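Local structure of group 1 truncated hemoglobin GlbN (Synechocystis sp., 1S69) at residues A13-L16 / A17-F21; H33-D37 / V38-K42; A45-K48 / A49-Y53. The protein binds one heme per chain and forms a very stable complex with oxygen, as a group 1 truncated hemoglobin of the globin family. One frame throughout, in Å; residues are numbered along the deposited sequence.

Contact 1: residues A13-L16 / A17-F21; sequences AVDL and AVDKF
Ala17 N donates to Ala13 O at 2.9 Å, and Val18 N to Val14 O at 2.9 Å. The regular i to i+4 bonding goes on with Asp19 N to Asp15 O at 3.2 Å and Lys20 N to Leu16 O at 3.0 Å. Residues 13-21 are thus an uninterrupted part of helix 10-26. Side chains four residues apart line up along it. Val14 and Val18 lie side by side and point the same way, with Val14 CG1 at 4.2 Å from Val18 CG2. Leu16 and Lys20 do likewise, through Leu16 CD2 and Lys20 CG at 4.0 Å. Asp15 and Asp19 differ. Asp19 CG is anti to its carbonyl carbon (chi1 -76°), which swings it back until it lies 3.3 Å from Asp15 O. The two carboxylates meet with planes 73° apart, and Asp15 OD2 is 3.7 Å from Asp19 OD2. This closeness has a counterweight, because Asp15 OD1 and Asp19 OD1 both form salt bridges with Lys48 NZ on helix 40-54. Replacing Asp19 by an alanine would probably leave Lys48 with Asp15 as its one partner here, and its ammonium less firmly fixed. Val14 and Val18 face helix 40-54, while Ala17 and Phe21 touch helix 81-98. The helix therefore joins two neighbours by apolar packing, and the paired acids add a two-pronged ionic grip on one lysine. That shared positive charge probably offsets much of the repulsion between the carboxylates.

Contact 2: residues H33-D37 / V38-K42; sequences HFFAD and VDMAK. With HEM (protoporphyrin IX containing Fe), chain D.
Val38 N donates to Phe35 O at 3.0 Å and closes a type I beta turn, Phe35 to Val38. Further polar bonds lie at the helix start. Asp39 is the N-cap of helix 40-54. Its OD1 accepts weak bonds from Ala41 N at 3.2 Å and Lys42 N at 3.4 Å. Its OD2 makes a weak salt bridge with Lys42 NZ. Apolar contacts bring the two segments together round Phe35. Phe35 CD2 lies 4.1 Å from Val38 CB. Met40, bent at chi2 and chi3, crosses Phe35 at about a right angle and sets its SD 3.8 Å from Phe35 CD2. This is an oblique Met-aromatic contact, with the sulfur 63° off the ring normal. Both side chains also touch helix 10-26, Phe35 on Val25 and Leu26, Met40 on Tyr22 and Leu26. Heme contacts form the third group. Phe35 CZ is 3.5 Å from HEM CHD, and the methyl HEM CMD lies over one face of the same ring. Val38 CG2 comes within 3.6 Å of the propionate oxygen HEM O2D. Phe34 touches the vinyl carbon HEM CBC and stacks edge-to-face with His83. Phe35 also touches the bound cyanide. The turn thus presents an aromatic, apolar wall to the heme and its ligand, while the acid that caps the next helix stays on the exposed side.

Contact 3: residues A45-K48 / A49-Y53; sequences AHQK and AFLTY. With HEM (protoporphyrin IX containing Fe), chain D.
Phe50 N donates to His46 O at 2.8 Å, within helix 40-54, and the Phe50 side chain then leads to the heme. Its CB lies 3.4 Å from His46 O and 3.5 Å from the methyl HEM CMA. CG stands anti to the backbone N (chi1 -175°), still beside that methyl. Farther along, CD2 passes to the next methyl, HEM CMB. Phe50 CE2 touches HEM CMB at 3.3 Å, and CZ at the tip is 4.1 Å from it. The ring thus spans two methyls of the porphyrin rim. Gln47, which touches the cyanide, sets its amide plane 78° from this ring, and its CG packs on Leu51 CD1 at 3.9 Å. His46 turns one ring face to the propionate oxygen HEM O2A. It is a known distal iron ligand, but here His46 NE2 is 10.3 Å from HEM FE, consistent with displacement by cyanide. On another side Lys48 O is gripped twice, by Thr52 OG1 at 2.7 Å and by Thr52 N, from opposite faces of its carbonyl plane. Phe50 also stacks edge-to-face with Tyr61, whose OH is hydrogen-bonded to the heme. Gln47, Lys48 and Leu51 rest on Val18 of helix 10-26. Helix 40-54 thus packs on helix 10-26 with one flank and on the heme with another, with Tyr61 of a loop alongside.

How the contacts relate
Contacts 1 and 3 are neighbouring helix turns, with centres 10 Å apart. A lysine of contact 3 reaches the paired acids of contact 1, and valines of contact 1 pack beside it. They join helices 10-26 and 40-54, two members of the 2-on-2 fold. All three contacts are partly buried. Contact 3 lies nearest the chain centre, with one exposed residue among those that touch; contact 2 is the most peripheral, with three. Contacts 2 and 3 share helix 40-54 and both touch the heme, but do not otherwise touch each other. Contact 1 mixes apolar packing with charges and does not reach the heme. Contact 2 is a turn and helix cap with aromatic groups. Contact 3 is regular helix with heme-facing side chains.

Contact 1: residues A13-L16 / A17-F21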
# COMPACT_ATOMS: atom_id res chain seq x y z
N ALA A 13 6.30 0.19 13.46
CA ALA A 13 6.67 0.88 12.21
C ALA A 13 5.60 0.75 11.08
O ALA A 13 5.24 1.75 10.47
CB ALA A 13 8.04 0.47 11.71
N VAL A 14 5.12 -0.46 10.78
CA VAL A 14 4.07 -0.67 9.79
C VAL A 14 2.78 0.07 10.20
O VAL A 14 2.13 0.69 9.36
CB VAL A 14 3.78 -2.20 9.52
CG1 VAL A 14 2.50 -2.43 8.65
CG2 VAL A 14 4.96 -2.87 8.91
N ASP A 15 2.44 0.05 11.50
CA ASP A 15 1.18 0.65 11.99
C ASP A 15 1.20 2.12 11.73
O ASP A 15 0.23 2.69 11.21
CB ASP A 15 0.99 0.38 13.51
CG ASP A 15 -0.23 1.13 14.12
OD1 ASP A 15 -1.37 0.55 14.12
OD2 ASP A 15 -0.15 2.29 14.64
N LEU A 16 2.33 2.73 12.07
CA LEU A 16 2.57 4.16 11.84
C LEU A 16 2.63 4.51 10.35
O LEU A 16 2.05 5.51 9.93
CB LEU A 16 3.90 4.57 12.45
CG LEU A 16 4.10 6.03 12.87
CD1 LEU A 16 5.21 6.70 12.08
CD2 LEU A 16 2.82 6.91 12.94
N ALA A 17 3.37 3.72 9.57
CA ALA A 17 3.45 3.96 8.13
C ALA A 17 2.07 3.94 7.47
O ALA A 17 1.77 4.76 6.65
CB ALA A 17 4.34 2.93 7.47
N VAL A 18 1.27 2.95 7.79
CA VAL A 18 -0.06 2.82 7.19
C VAL A 18 -0.97 4.02 7.54
O VAL A 18 -1.70 4.55 6.70
CB VAL A 18 -0.72 1.45 7.55
CG1 VAL A 18 -2.22 1.43 7.15
CG2 VAL A 18 -0.01 0.29 6.76
N ASP A 19 -0.91 4.44 8.79
CA ASP A 19 -1.74 5.56 9.23
C ASP A 19 -1.39 6.83 8.49
O ASP A 19 -2.27 7.54 7.97
CB ASP A 19 -1.56 5.81 10.71
CG ASP A 19 -2.27 4.80 11.56
OD1 ASP A 19 -3.08 3.97 11.11
OD2 ASP A 19 -2.07 4.79 12.78
N LYS A 20 -0.09 7.08 8.44
CA LYS A 20 0.47 8.22 7.78
C LYS A 20 0.26 8.18 6.27
O LYS A 20 0.00 9.20 5.63
CB LYS A 20 2.00 8.28 8.06
CG LYS A 20 2.51 8.81 9.45
CD LYS A 20 1.63 9.91 9.97
CE LYS A 20 2.43 11.06 10.68
NZ LYS A 20 1.45 11.99 11.40
N PHE A 21 0.38 6.99 5.71
CA PHE A 21 0.18 6.80 4.26
C PHE A 21 -1.27 7.23 3.87
O PHE A 21 -1.44 7.97 2.91
CB PHE A 21 0.51 5.33 3.90
CG PHE A 21 -0.01 4.88 2.57
CD1 PHE A 21 0.51 5.40 1.37
CD2 PHE A 21 -1.02 3.91 2.53
CE1 PHE A 21 0.03 4.95 0.12
CE2 PHE A 21 -1.53 3.49 1.30
CZ PHE A 21 -1.01 3.99 0.10

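Contact 2: residues H33-D37 / V38-K42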
# COMPACT_ATOMS: atom_id res chain seq x y z
N HIS A 33 -10.42 10.39 -3.97
CA HIS A 33 -11.81 10.11 -4.28
C HIS A 33 -12.08 8.60 -4.40
O HIS A 33 -13.24 8.18 -4.22
CB HIS A 33 -12.27 10.87 -5.56
CG HIS A 33 -11.38 10.60 -6.74
ND1 HIS A 33 -10.13 11.17 -6.88
CD2 HIS A 33 -11.54 9.78 -7.81
CE1 HIS A 33 -9.55 10.71 -7.97
NE2 HIS A 33 -10.38 9.86 -8.55
N PHE A 34 -11.05 7.79 -4.68
CA PHE A 34 -11.22 6.31 -4.68
C PHE A 34 -11.68 5.80 -3.30
O PHE A 34 -12.28 4.73 -3.18
CB PHE A 34 -9.95 5.57 -5.18
CG PHE A 34 -9.75 5.71 -6.68
CD1 PHE A 34 -10.62 5.05 -7.58
CD2 PHE A 34 -8.81 6.57 -7.18
CE1 PHE A 34 -10.45 5.22 -8.99
CE2 PHE A 34 -8.65 6.72 -8.57
CZ PHE A 34 -9.47 6.07 -9.45
N PHE A 35 -11.38 6.58 -2.26
CA PHE A 35 -11.69 6.18 -0.87
C PHE A 35 -12.91 6.84 -0.31
O PHE A 35 -13.19 6.67 0.86
CB PHE A 35 -10.48 6.45 0.04
CG PHE A 35 -9.28 5.60 -0.34
CD1 PHE A 35 -8.41 6.05 -1.36
CD2 PHE A 35 -9.09 4.31 0.23
CE1 PHE A 35 -7.32 5.26 -1.79
CE2 PHE A 35 -7.97 3.48 -0.20
CZ PHE A 35 -7.10 3.97 -1.18
N ALA A 36 -13.66 7.58 -1.15
CA ALA A 36 -14.85 8.33 -0.74
C ALA A 36 -15.82 7.47 0.03
O ALA A 36 -16.32 7.88 1.06
CB ALA A 36 -15.53 8.97 -1.96
N ASP A 37 -16.05 6.23 -0.42
CA ASP A 37 -17.01 5.40 0.22
C ASP A 37 -16.36 4.26 0.99
O ASP A 37 -17.03 3.32 1.34
CB ASP A 37 -18.07 4.94 -0.81
CG ASP A 37 -18.89 6.22 -1.37
OD1 ASP A 37 -19.66 6.79 -0.53
OD2 ASP A 37 -18.77 6.79 -2.55
N VAL A 38 -15.08 4.40 1.33
CA VAL A 38 -14.33 3.32 1.99
C VAL A 38 -14.26 3.53 3.55
O VAL A 38 -13.99 4.62 4.03
CB VAL A 38 -12.90 3.10 1.34
CG1 VAL A 38 -12.05 2.07 2.14
CG2 VAL A 38 -13.02 2.66 -0.16
N ASP A 39 -14.56 2.46 4.29
CA ASP A 39 -14.40 2.43 5.73
C ASP A 39 -12.87 2.42 6.02
O ASP A 39 -12.21 1.41 5.80
CB ASP A 39 -15.08 1.19 6.26
CG ASP A 39 -15.00 1.08 7.79
OD1 ASP A 39 -14.17 1.73 8.45
OD2 ASP A 39 -15.77 0.34 8.39
N MET A 40 -12.34 3.57 6.43
CA MET A 40 -10.90 3.76 6.57
C MET A 40 -10.31 3.01 7.77
O MET A 40 -9.16 2.61 7.73
CB MET A 40 -10.51 5.22 6.58
CG MET A 40 -10.85 6.00 5.27
SD MET A 40 -10.15 5.27 3.78
CE MET A 40 -8.37 5.54 4.06
N ALA A 41 -11.12 2.74 8.80
CA ALA A 41 -10.68 1.91 9.95
C ALA A 41 -10.40 0.51 9.46
O ALA A 41 -9.34 -0.05 9.76
CB ALA A 41 -11.75 1.91 11.09
N LYS A 42 -11.34 -0.05 8.68
CA LYS A 42 -11.17 -1.36 8.12
C LYS A 42 -10.02 -1.41 7.10
O LYS A 42 -9.27 -2.39 7.05
CB LYS A 42 -12.44 -1.80 7.46
CG LYS A 42 -13.50 -2.21 8.42
CD LYS A 42 -14.70 -2.76 7.66
CE LYS A 42 -15.83 -3.20 8.61
NZ LYS A 42 -15.62 -2.67 10.01
CHA HEM D . -8.38 -2.09 -0.96
CHB HEM D . -3.60 -3.12 -0.98
CHC HEM D . -3.04 -0.29 -4.87
CHD HEM D . -7.35 1.71 -3.79
C1A HEM D . -7.13 -2.66 -0.68
C2A HEM D . -6.87 -3.66 0.34
C3A HEM D . -5.57 -3.91 0.37
C4A HEM D . -4.93 -3.11 -0.63
CMA HEM D . -4.86 -4.90 1.34
CAA HEM D . -7.99 -4.24 1.25
CBA HEM D . -8.27 -5.63 0.65
CGA HEM D . -9.17 -6.56 1.45
O1A HEM D . -10.36 -6.29 1.34
O2A HEM D . -8.74 -7.56 2.15
C1B HEM D . -3.07 -2.47 -2.07
C2B HEM D . -1.71 -2.58 -2.45
C3B HEM D . -1.53 -1.82 -3.57
C4B HEM D . -2.81 -1.19 -3.85
CMB HEM D . -0.66 -3.48 -1.70
CAB HEM D . -0.24 -1.48 -4.43
CBB HEM D . 0.99 -1.15 -3.93
C1C HEM D . -4.18 0.51 -4.91
C2C HEM D . -4.36 1.64 -5.80
C3C HEM D . -5.54 2.20 -5.45
C4C HEM D . -6.13 1.46 -4.36
CMC HEM D . -3.31 2.02 -6.91
CAC HEM D . -6.29 3.43 -5.99
CBC HEM D . -5.62 4.57 -6.13
C1D HEM D . -8.02 0.88 -2.95
C2D HEM D . -9.37 1.06 -2.53
C3D HEM D . -9.66 -0.14 -1.69
C4D HEM D . -8.50 -0.94 -1.68
CMD HEM D . -10.33 2.21 -2.85
CAD HEM D . -10.95 -0.47 -0.96
CBD HEM D . -11.75 -1.10 -2.10
CGD HEM D . -13.20 -1.07 -1.77
O1D HEM D . -13.65 -1.98 -1.08
O2D HEM D . -13.93 -0.17 -2.19
NA HEM D . -5.91 -2.34 -1.22
NB HEM D . -3.74 -1.59 -2.93
NC HEM D . -5.27 0.44 -4.07
ND HEM D . -7.54 -0.33 -2.46
FE HEM D . -5.64 -0.95 -2.66

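Contact 3: residues A45-K48 / A49-Y53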
# COMPACT_ATOMS: atom_id res chain seq x y z
N ALA A 45 -6.61 -1.43 8.91
CA ALA A 45 -6.34 -2.74 9.48
C ALA A 45 -5.96 -3.73 8.38
O ALA A 45 -4.99 -4.50 8.53
CB ALA A 45 -7.54 -3.28 10.24
N HIS A 46 -6.70 -3.72 7.26
CA HIS A 46 -6.30 -4.58 6.13
C HIS A 46 -4.89 -4.29 5.59
O HIS A 46 -4.15 -5.21 5.32
CB HIS A 46 -7.21 -4.38 4.95
CG HIS A 46 -8.57 -4.95 5.12
ND1 HIS A 46 -8.78 -6.30 5.49
CD2 HIS A 46 -9.81 -4.38 4.91
CE1 HIS A 46 -10.09 -6.54 5.50
NE2 HIS A 46 -10.73 -5.39 5.17
N GLN A 47 -4.57 -3.02 5.37
CA GLN A 47 -3.25 -2.65 4.82
C GLN A 47 -2.09 -3.00 5.81
O GLN A 47 -1.02 -3.46 5.39
CB GLN A 47 -3.16 -1.16 4.45
CG GLN A 47 -1.93 -0.81 3.55
CD GLN A 47 -2.03 -1.42 2.15
OE1 GLN A 47 -2.58 -0.79 1.24
NE2 GLN A 47 -1.48 -2.60 1.96
N LYS A 48 -2.34 -2.82 7.12
CA LYS A 48 -1.33 -3.20 8.09
C LYS A 48 -1.05 -4.69 7.99
O LYS A 48 0.11 -5.10 7.99
CB LYS A 48 -1.71 -2.79 9.52
CG LYS A 48 -1.57 -1.30 9.70
CD LYS A 48 -2.48 -0.73 10.86
CE LYS A 48 -2.39 0.78 10.92
NZ LYS A 48 -3.30 1.20 12.07
N ALA A 49 -2.11 -5.49 7.93
CA ALA A 49 -2.01 -6.93 7.79
C ALA A 49 -1.35 -7.34 6.44
O ALA A 49 -0.51 -8.26 6.38
CB ALA A 49 -3.39 -7.56 7.94
N PHE A 50 -1.74 -6.65 5.38
CA PHE A 50 -1.20 -6.92 4.04
C PHE A 50 0.30 -6.59 3.93
O PHE A 50 1.07 -7.40 3.45
CB PHE A 50 -1.97 -6.19 2.91
CG PHE A 50 -1.47 -6.58 1.56
CD1 PHE A 50 -1.93 -7.76 0.95
CD2 PHE A 50 -0.40 -5.90 0.99
CE1 PHE A 50 -1.35 -8.22 -0.23
CE2 PHE A 50 0.18 -6.35 -0.23
CZ PHE A 50 -0.32 -7.50 -0.82
N LEU A 51 0.71 -5.43 4.38
CA LEU A 51 2.12 -5.06 4.28
C LEU A 51 2.97 -5.89 5.23
O LEU A 51 4.09 -6.18 4.93
CB LEU A 51 2.31 -3.57 4.53
CG LEU A 51 1.69 -2.67 3.43
CD1 LEU A 51 1.91 -1.22 3.78
CD2 LEU A 51 2.25 -2.97 2.01
N THR A 52 2.40 -6.27 6.38
CA THR A 52 3.10 -7.18 7.27
C THR A 52 3.47 -8.47 6.52
O THR A 52 4.61 -8.89 6.57
CB THR A 52 2.27 -7.46 8.52
OG1 THR A 52 2.21 -6.24 9.28
CG2 THR A 52 2.95 -8.50 9.44
N TYR A 53 2.50 -9.06 5.84
CA TYR A 53 2.68 -10.19 4.93
C TYR A 53 3.67 -9.87 3.76
O TYR A 53 4.65 -10.59 3.51
CB TYR A 53 1.29 -10.65 4.41
CG TYR A 53 1.34 -11.26 3.07
CD1 TYR A 53 1.78 -12.59 2.90
CD2 TYR A 53 1.06 -10.46 1.92
CE1 TYR A 53 1.90 -13.15 1.63
CE2 TYR A 53 1.19 -10.98 0.65
CZ TYR A 53 1.60 -12.31 0.50
OH TYR A 53 1.68 -12.79 -0.78
CHA HEM D . -8.38 -2.09 -0.96
CHB HEM D . -3.60 -3.12 -0.98
CHC HEM D . -3.04 -0.29 -4.87
CHD HEM D . -7.35 1.71 -3.79
C1A HEM D . -7.13 -2.66 -0.68
C2A HEM D . -6.87 -3.66 0.34
C3A HEM D . -5.57 -3.91 0.37
C4A HEM D . -4.93 -3.11 -0.63
CMA HEM D . -4.86 -4.90 1.34
CAA HEM D . -7.99 -4.24 1.25
CBA HEM D . -8.27 -5.63 0.65
CGA HEM D . -9.17 -6.56 1.45
O1A HEM D . -10.36 -6.29 1.34
O2A HEM D . -8.74 -7.56 2.15
C1B HEM D . -3.07 -2.47 -2.07
C2B HEM D . -1.71 -2.58 -2.45
C3B HEM D . -1.53 -1.82 -3.57
C4B HEM D . -2.81 -1.19 -3.85
CMB HEM D . -0.66 -3.48 -1.70
CAB HEM D . -0.24 -1.48 -4.43
CBB HEM D . 0.99 -1.15 -3.93
C1C HEM D . -4.18 0.51 -4.91
C2C HEM D . -4.36 1.64 -5.80
C3C HEM D . -5.54 2.20 -5.45
C4C HEM D . -6.13 1.46 -4.36
CMC HEM D . -3.31 2.02 -6.91
CAC HEM D . -6.29 3.43 -5.99
CBC HEM D . -5.62 4.57 -6.13
C1D HEM D . -8.02 0.88 -2.95
C2D HEM D . -9.37 1.06 -2.53
C3D HEM D . -9.66 -0.14 -1.69
C4D HEM D . -8.50 -0.94 -1.68
CMD HEM D . -10.33 2.21 -2.85
CAD HEM D . -10.95 -0.47 -0.96
CBD HEM D . -11.75 -1.10 -2.10
CGD HEM D . -13.20 -1.07 -1.77
O1D HEM D . -13.65 -1.98 -1.08
O2D HEM D . -13.93 -0.17 -2.19
NA HEM D . -5.91 -2.34 -1.22
NB HEM D . -3.74 -1.59 -2.93
NC HEM D . -5.27 0.44 -4.07
ND HEM D . -7.54 -0.33 -2.46
FE HEM D . -5.64 -0.95 -2.66